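Local coordinates for protein DNA ligase (Aquifex aeolicus, PDB 3QWU) that binds adenosine and calcium and is probably an ATP-dependent polynucleotide ligase of the adenylating nucleotidyltransferase kind, at residues R41-P55 with R87-G101. Numbering follows the deposited sequence.
With ADN (adenosine), chain C.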
# COMPACT_ATOMS: atom_id res chain seq x y z
N ARG A 41 3.85 -17.31 -17.04
CA ARG A 41 2.59 -16.68 -17.46
C ARG A 41 2.67 -16.10 -18.87
O ARG A 41 3.64 -15.49 -19.23
CB ARG A 41 2.24 -15.56 -16.46
CG ARG A 41 1.22 -14.55 -16.93
CD ARG A 41 0.72 -13.62 -15.81
NE ARG A 41 -0.33 -12.74 -16.34
CZ ARG A 41 -0.13 -11.54 -16.89
NH1 ARG A 41 1.10 -11.01 -16.97
NH2 ARG A 41 -1.18 -10.84 -17.35
N GLY A 42 1.62 -16.27 -19.66
CA GLY A 42 1.61 -15.76 -21.01
C GLY A 42 1.93 -16.83 -22.02
O GLY A 42 1.75 -16.64 -23.23
N THR A 43 2.41 -17.96 -21.53
CA THR A 43 2.72 -19.09 -22.39
C THR A 43 1.43 -19.55 -23.03
O THR A 43 0.40 -19.65 -22.37
CB THR A 43 3.40 -20.20 -21.57
OG1 THR A 43 4.66 -19.69 -21.10
CG2 THR A 43 3.61 -21.49 -22.37
N ALA A 44 1.50 -19.76 -24.34
CA ALA A 44 0.35 -20.05 -25.19
C ALA A 44 0.69 -21.31 -25.91
O ALA A 44 1.70 -21.34 -26.60
CB ALA A 44 0.15 -18.96 -26.19
N ILE A 45 -0.15 -22.33 -25.76
CA ILE A 45 0.05 -23.62 -26.41
C ILE A 45 -0.92 -23.71 -27.58
O ILE A 45 -2.13 -23.79 -27.37
CB ILE A 45 -0.21 -24.83 -25.46
CG1 ILE A 45 0.67 -24.71 -24.21
CG2 ILE A 45 0.04 -26.18 -26.20
CD1 ILE A 45 0.27 -25.62 -23.05
N PHE A 46 -0.38 -23.73 -28.80
CA PHE A 46 -1.16 -23.94 -29.99
C PHE A 46 -0.93 -25.35 -30.47
O PHE A 46 0.03 -25.99 -30.08
CB PHE A 46 -0.73 -22.95 -31.06
CG PHE A 46 -1.04 -21.51 -30.71
CD1 PHE A 46 -2.27 -20.95 -31.05
CD2 PHE A 46 -0.11 -20.73 -30.04
CE1 PHE A 46 -2.58 -19.62 -30.76
CE2 PHE A 46 -0.40 -19.39 -29.74
CZ PHE A 46 -1.65 -18.84 -30.10
N LYS A 47 -1.79 -25.84 -31.34
CA LYS A 47 -1.68 -27.25 -31.77
C LYS A 47 -0.32 -27.52 -32.43
O LYS A 47 0.27 -28.58 -32.22
CB LYS A 47 -2.83 -27.61 -32.70
CG LYS A 47 -2.80 -29.08 -33.26
CD LYS A 47 -2.36 -29.15 -34.76
CE LYS A 47 -1.87 -30.56 -35.19
NZ LYS A 47 -0.87 -30.44 -36.31
N ASP A 48 0.19 -26.57 -33.21
CA ASP A 48 1.40 -26.78 -34.03
C ASP A 48 2.68 -26.27 -33.35
O ASP A 48 3.78 -26.60 -33.82
CB ASP A 48 1.29 -26.04 -35.39
CG ASP A 48 0.23 -26.62 -36.30
OD1 ASP A 48 0.35 -27.79 -36.71
OD2 ASP A 48 -0.73 -25.89 -36.62
N PHE A 49 2.53 -25.45 -32.31
CA PHE A 49 3.67 -24.93 -31.58
C PHE A 49 3.32 -24.23 -30.26
O PHE A 49 2.18 -23.85 -30.04
CB PHE A 49 4.47 -23.94 -32.43
CG PHE A 49 3.63 -22.91 -33.10
CD1 PHE A 49 3.20 -23.09 -34.42
CD2 PHE A 49 3.28 -21.74 -32.41
CE1 PHE A 49 2.42 -22.13 -35.05
CE2 PHE A 49 2.50 -20.76 -33.02
CZ PHE A 49 2.07 -20.93 -34.34
N ILE A 50 4.34 -24.08 -29.41
CA ILE A 50 4.24 -23.29 -28.21
C ILE A 50 4.96 -21.91 -28.37
O ILE A 50 6.04 -21.79 -28.97
CB ILE A 50 4.77 -24.04 -26.98
CG1 ILE A 50 3.94 -25.31 -26.77
CG2 ILE A 50 4.72 -23.09 -25.75
CD1 ILE A 50 4.59 -26.34 -25.86
N ILE A 51 4.28 -20.87 -27.89
CA ILE A 51 4.86 -19.54 -27.85
C ILE A 51 5.08 -19.35 -26.38
O ILE A 51 4.13 -19.21 -25.61
CB ILE A 51 3.94 -18.44 -28.42
CG1 ILE A 51 3.40 -18.83 -29.81
CG2 ILE A 51 4.73 -17.13 -28.49
CD1 ILE A 51 4.43 -18.71 -30.94
N TRP A 52 6.35 -19.39 -25.98
CA TRP A 52 6.67 -19.25 -24.57
C TRP A 52 6.40 -17.82 -24.16
O TRP A 52 6.51 -16.90 -24.98
CB TRP A 52 8.10 -19.70 -24.25
CG TRP A 52 8.22 -21.20 -24.21
CD1 TRP A 52 8.40 -22.05 -25.28
CD2 TRP A 52 8.13 -22.03 -23.06
NE1 TRP A 52 8.44 -23.35 -24.85
CE2 TRP A 52 8.28 -23.37 -23.49
CE3 TRP A 52 7.96 -21.78 -21.70
CZ2 TRP A 52 8.25 -24.44 -22.60
CZ3 TRP A 52 7.94 -22.85 -20.82
CH2 TRP A 52 8.08 -24.15 -21.26
N GLY A 53 5.95 -17.69 -22.92
CA GLY A 53 5.71 -16.42 -22.26
C GLY A 53 7.00 -15.62 -22.12
O GLY A 53 8.06 -16.20 -22.08
N TYR A 54 6.89 -14.29 -22.11
CA TYR A 54 8.08 -13.44 -21.93
C TYR A 54 8.39 -13.51 -20.48
O TYR A 54 7.49 -13.35 -19.67
CB TYR A 54 7.85 -11.98 -22.35
CG TYR A 54 9.15 -11.26 -22.53
CD1 TYR A 54 9.65 -10.43 -21.55
CD2 TYR A 54 9.86 -11.39 -23.68
CE1 TYR A 54 10.85 -9.75 -21.71
CE2 TYR A 54 11.05 -10.70 -23.86
CZ TYR A 54 11.55 -9.91 -22.86
OH TYR A 54 12.70 -9.25 -23.06
N PRO A 55 9.64 -13.85 -20.13
CA PRO A 55 10.04 -14.12 -18.76
C PRO A 55 10.28 -12.82 -17.95
O PRO A 55 10.53 -11.76 -18.53
CB PRO A 55 11.32 -14.94 -18.93
CG PRO A 55 11.91 -14.41 -20.16
CD PRO A 55 10.77 -14.00 -21.06
N ARG A 87 4.18 -10.16 -28.35
CA ARG A 87 4.87 -11.31 -28.92
C ARG A 87 4.17 -11.63 -30.25
O ARG A 87 2.96 -11.82 -30.27
CB ARG A 87 4.80 -12.47 -27.95
CG ARG A 87 5.94 -12.50 -26.90
CD ARG A 87 5.65 -13.61 -25.87
NE ARG A 87 4.36 -13.32 -25.26
CZ ARG A 87 3.54 -14.23 -24.75
NH1 ARG A 87 3.89 -15.51 -24.72
NH2 ARG A 87 2.38 -13.86 -24.23
N ILE A 88 4.90 -11.57 -31.35
CA ILE A 88 4.30 -11.60 -32.66
C ILE A 88 4.83 -12.80 -33.42
O ILE A 88 6.04 -13.03 -33.45
CB ILE A 88 4.58 -10.28 -33.48
CG1 ILE A 88 4.07 -9.02 -32.71
CG2 ILE A 88 3.92 -10.36 -34.86
CD1 ILE A 88 4.64 -7.66 -33.22
N PHE A 89 3.93 -13.54 -34.07
CA PHE A 89 4.31 -14.75 -34.80
C PHE A 89 3.43 -15.06 -36.00
O PHE A 89 2.31 -14.56 -36.13
CB PHE A 89 4.29 -15.97 -33.88
CG PHE A 89 2.95 -16.28 -33.33
CD1 PHE A 89 2.51 -15.68 -32.18
CD2 PHE A 89 2.13 -17.19 -33.96
CE1 PHE A 89 1.28 -15.98 -31.68
CE2 PHE A 89 0.90 -17.50 -33.46
CZ PHE A 89 0.47 -16.89 -32.32
N LYS A 90 3.93 -15.99 -36.83
CA LYS A 90 3.22 -16.45 -38.02
C LYS A 90 2.55 -17.80 -37.79
O LYS A 90 3.16 -18.72 -37.26
CB LYS A 90 4.21 -16.52 -39.19
CG LYS A 90 3.53 -16.42 -40.53
CD LYS A 90 4.47 -16.62 -41.71
CE LYS A 90 3.63 -16.63 -43.00
NZ LYS A 90 4.41 -16.76 -44.21
N TYR A 91 1.28 -17.92 -38.18
CA TYR A 91 0.55 -19.19 -38.14
C TYR A 91 -0.18 -19.31 -39.47
O TYR A 91 -1.02 -18.48 -39.79
CB TYR A 91 -0.45 -19.21 -36.97
CG TYR A 91 -0.91 -20.59 -36.44
CD1 TYR A 91 -0.76 -21.76 -37.16
CD2 TYR A 91 -1.51 -20.69 -35.19
CE1 TYR A 91 -1.17 -23.01 -36.63
CE2 TYR A 91 -1.94 -21.92 -34.66
CZ TYR A 91 -1.77 -23.07 -35.37
OH TYR A 91 -2.21 -24.23 -34.80
N GLY A 92 0.12 -20.34 -40.26
CA GLY A 92 -0.50 -20.44 -41.59
C GLY A 92 -0.04 -19.27 -42.45
O GLY A 92 1.16 -19.02 -42.53
N ASP A 93 -0.96 -18.53 -43.07
CA ASP A 93 -0.55 -17.30 -43.79
C ASP A 93 -1.02 -16.03 -43.05
O ASP A 93 -1.30 -15.00 -43.66
CB ASP A 93 -1.03 -17.29 -45.26
CG ASP A 93 -0.32 -16.16 -46.14
OD1 ASP A 93 0.93 -16.01 -46.08
OD2 ASP A 93 -1.03 -15.44 -46.93
N ASN A 94 -1.11 -16.13 -41.73
CA ASN A 94 -1.57 -15.04 -40.88
C ASN A 94 -0.55 -14.72 -39.87
O ASN A 94 0.34 -15.50 -39.60
CB ASN A 94 -2.86 -15.41 -40.14
CG ASN A 94 -3.98 -15.74 -41.09
OD1 ASN A 94 -4.32 -14.93 -41.96
ND2 ASN A 94 -4.53 -16.94 -40.95
N TYR A 95 -0.70 -13.54 -39.30
CA TYR A 95 0.20 -13.03 -38.30
C TYR A 95 -0.64 -12.62 -37.10
O TYR A 95 -1.73 -12.07 -37.27
CB TYR A 95 0.93 -11.83 -38.86
CG TYR A 95 1.51 -12.05 -40.24
CD1 TYR A 95 2.71 -12.73 -40.41
CD2 TYR A 95 0.85 -11.55 -41.37
CE1 TYR A 95 3.26 -12.91 -41.69
CE2 TYR A 95 1.38 -11.72 -42.65
CZ TYR A 95 2.59 -12.41 -42.82
OH TYR A 95 3.10 -12.57 -44.11
N TYR A 96 -0.11 -12.84 -35.90
CA TYR A 96 -0.86 -12.58 -34.68
C TYR A 96 0.05 -11.99 -33.63
O TYR A 96 1.30 -12.16 -33.66
CB TYR A 96 -1.51 -13.84 -34.13
CG TYR A 96 -2.37 -14.57 -35.13
CD1 TYR A 96 -3.75 -14.30 -35.25
CD2 TYR A 96 -1.82 -15.55 -35.96
CE1 TYR A 96 -4.54 -14.99 -36.16
CE2 TYR A 96 -2.61 -16.23 -36.87
CZ TYR A 96 -3.96 -15.95 -36.97
OH TYR A 96 -4.70 -16.66 -37.89
N ALA A 97 -0.58 -11.30 -32.70
CA ALA A 97 0.15 -10.58 -31.63
C ALA A 97 -0.44 -10.99 -30.31
O ALA A 97 -1.67 -10.94 -30.15
CB ALA A 97 0.06 -9.03 -31.85
N LEU A 98 0.41 -11.42 -29.39
CA LEU A 98 -0.01 -11.83 -28.06
C LEU A 98 0.33 -10.76 -27.02
O LEU A 98 1.46 -10.26 -27.04
CB LEU A 98 0.69 -13.12 -27.61
CG LEU A 98 0.44 -14.42 -28.37
CD1 LEU A 98 1.17 -15.54 -27.65
CD2 LEU A 98 -1.06 -14.78 -28.52
N SER A 99 -0.62 -10.45 -26.15
CA SER A 99 -0.39 -9.67 -24.91
C SER A 99 0.48 -10.45 -23.92
O SER A 99 0.67 -11.65 -24.03
CB SER A 99 -1.71 -9.40 -24.20
OG SER A 99 -2.18 -10.60 -23.57
N ARG A 100 0.95 -9.78 -22.90
CA ARG A 100 1.84 -10.42 -21.96
C ARG A 100 1.12 -11.57 -21.34
O ARG A 100 1.75 -12.61 -21.05
CB ARG A 100 2.30 -9.45 -20.88
CG ARG A 100 3.30 -10.05 -19.92
CD ARG A 100 4.77 -10.12 -20.38
NE ARG A 100 5.59 -9.64 -19.25
CZ ARG A 100 6.52 -10.30 -18.57
NH1 ARG A 100 6.89 -11.52 -18.91
NH2 ARG A 100 7.13 -9.72 -17.54
N GLY A 101 -0.20 -11.37 -21.12
CA GLY A 101 -1.04 -12.38 -20.50
C GLY A 101 -1.29 -13.58 -21.38
O GLY A 101 -1.73 -14.62 -20.90
O5' ADN C . 9.47 -6.64 -17.66
C5' ADN C . 10.06 -5.57 -18.40
C4' ADN C . 9.11 -5.13 -19.50
O4' ADN C . 9.58 -3.91 -20.16
C3' ADN C . 9.03 -6.19 -20.60
O3' ADN C . 8.02 -7.18 -20.41
C2' ADN C . 8.82 -5.38 -21.87
O2' ADN C . 7.46 -5.40 -22.27
C1' ADN C . 9.25 -3.95 -21.56
N9 ADN C . 10.43 -3.50 -22.31
C8 ADN C . 10.56 -2.25 -22.83
N7 ADN C . 11.75 -2.08 -23.47
C5 ADN C . 12.40 -3.27 -23.32
C6 ADN C . 13.72 -3.76 -23.72
N6 ADN C . 14.53 -2.91 -24.42
N1 ADN C . 14.05 -5.06 -23.42
C2 ADN C . 13.20 -5.85 -22.71
N3 ADN C . 11.97 -5.44 -22.28
C4 ADN C . 11.53 -4.19 -22.57
O HOH W 1 -4.04 -24.03 -32.29
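Arg87 reaches from its strand to three backbone carbonyls. Arg87 NH1 and NH2 both donate to Gly42 O, end-on and in the guanidinium plane, 2.8 Å from Arg87 NH1. Arg87 NH1 also donates to Trp52 O at 3.0 Å, from above that carbonyl plane. Arg87 NH2 also donates to Ser99 O of its own segment. A bend at chi3 (-59°) turns the guanidinium group to these oxygens, and Leu98 CD1 lies over one of its faces. A leucine here would probably leave Gly42 O, Trp52 O and Ser99 O without their guanidinium donors and the Gly42 and Trp52 backbone no longer tied to strand 84-91.

Apolar contacts fill the middle. Ile51 CD1 sits over the face of the Phe89 ring in a CH-pi contact, 3.9 Å from its centroid. Leu98 CD1 meets Ala44 CB and Ile51 CG2.

Toward the turns of the two hairpins Phe46, Phe49, Phe89 and Tyr91 form an aromatic cluster. Phe49 presents its edge to a face of Tyr91, with Phe49 CZ 3.7 Å from Tyr91 CG. The edge of Tyr91 points to the face of Phe46, offset, planes at 86°. Phe46 CZ also meets Phe89 CZ at 3.6 Å. Leu27 of strand 27-32 touches both Phe46 and Tyr91.

Polar groups lie beyond the rings. Tyr91 OH donates to Asp48 OD2 at 2.9 Å, from above the carboxylate plane. A water links the same hydroxyl to Lys47 N, and Lys47 NZ forms a salt bridge with Asp48 OD1.

At the other end, Tyr54 and Arg100 line the adenosine pocket. Tyr54 OH is hydrogen-bonded to Asp158. The contact thus packs two antiparallel hairpins face to face: aromatic and aliphatic groups pack between them, and one buried arginine satisfies carbonyls of both near the nucleoside site.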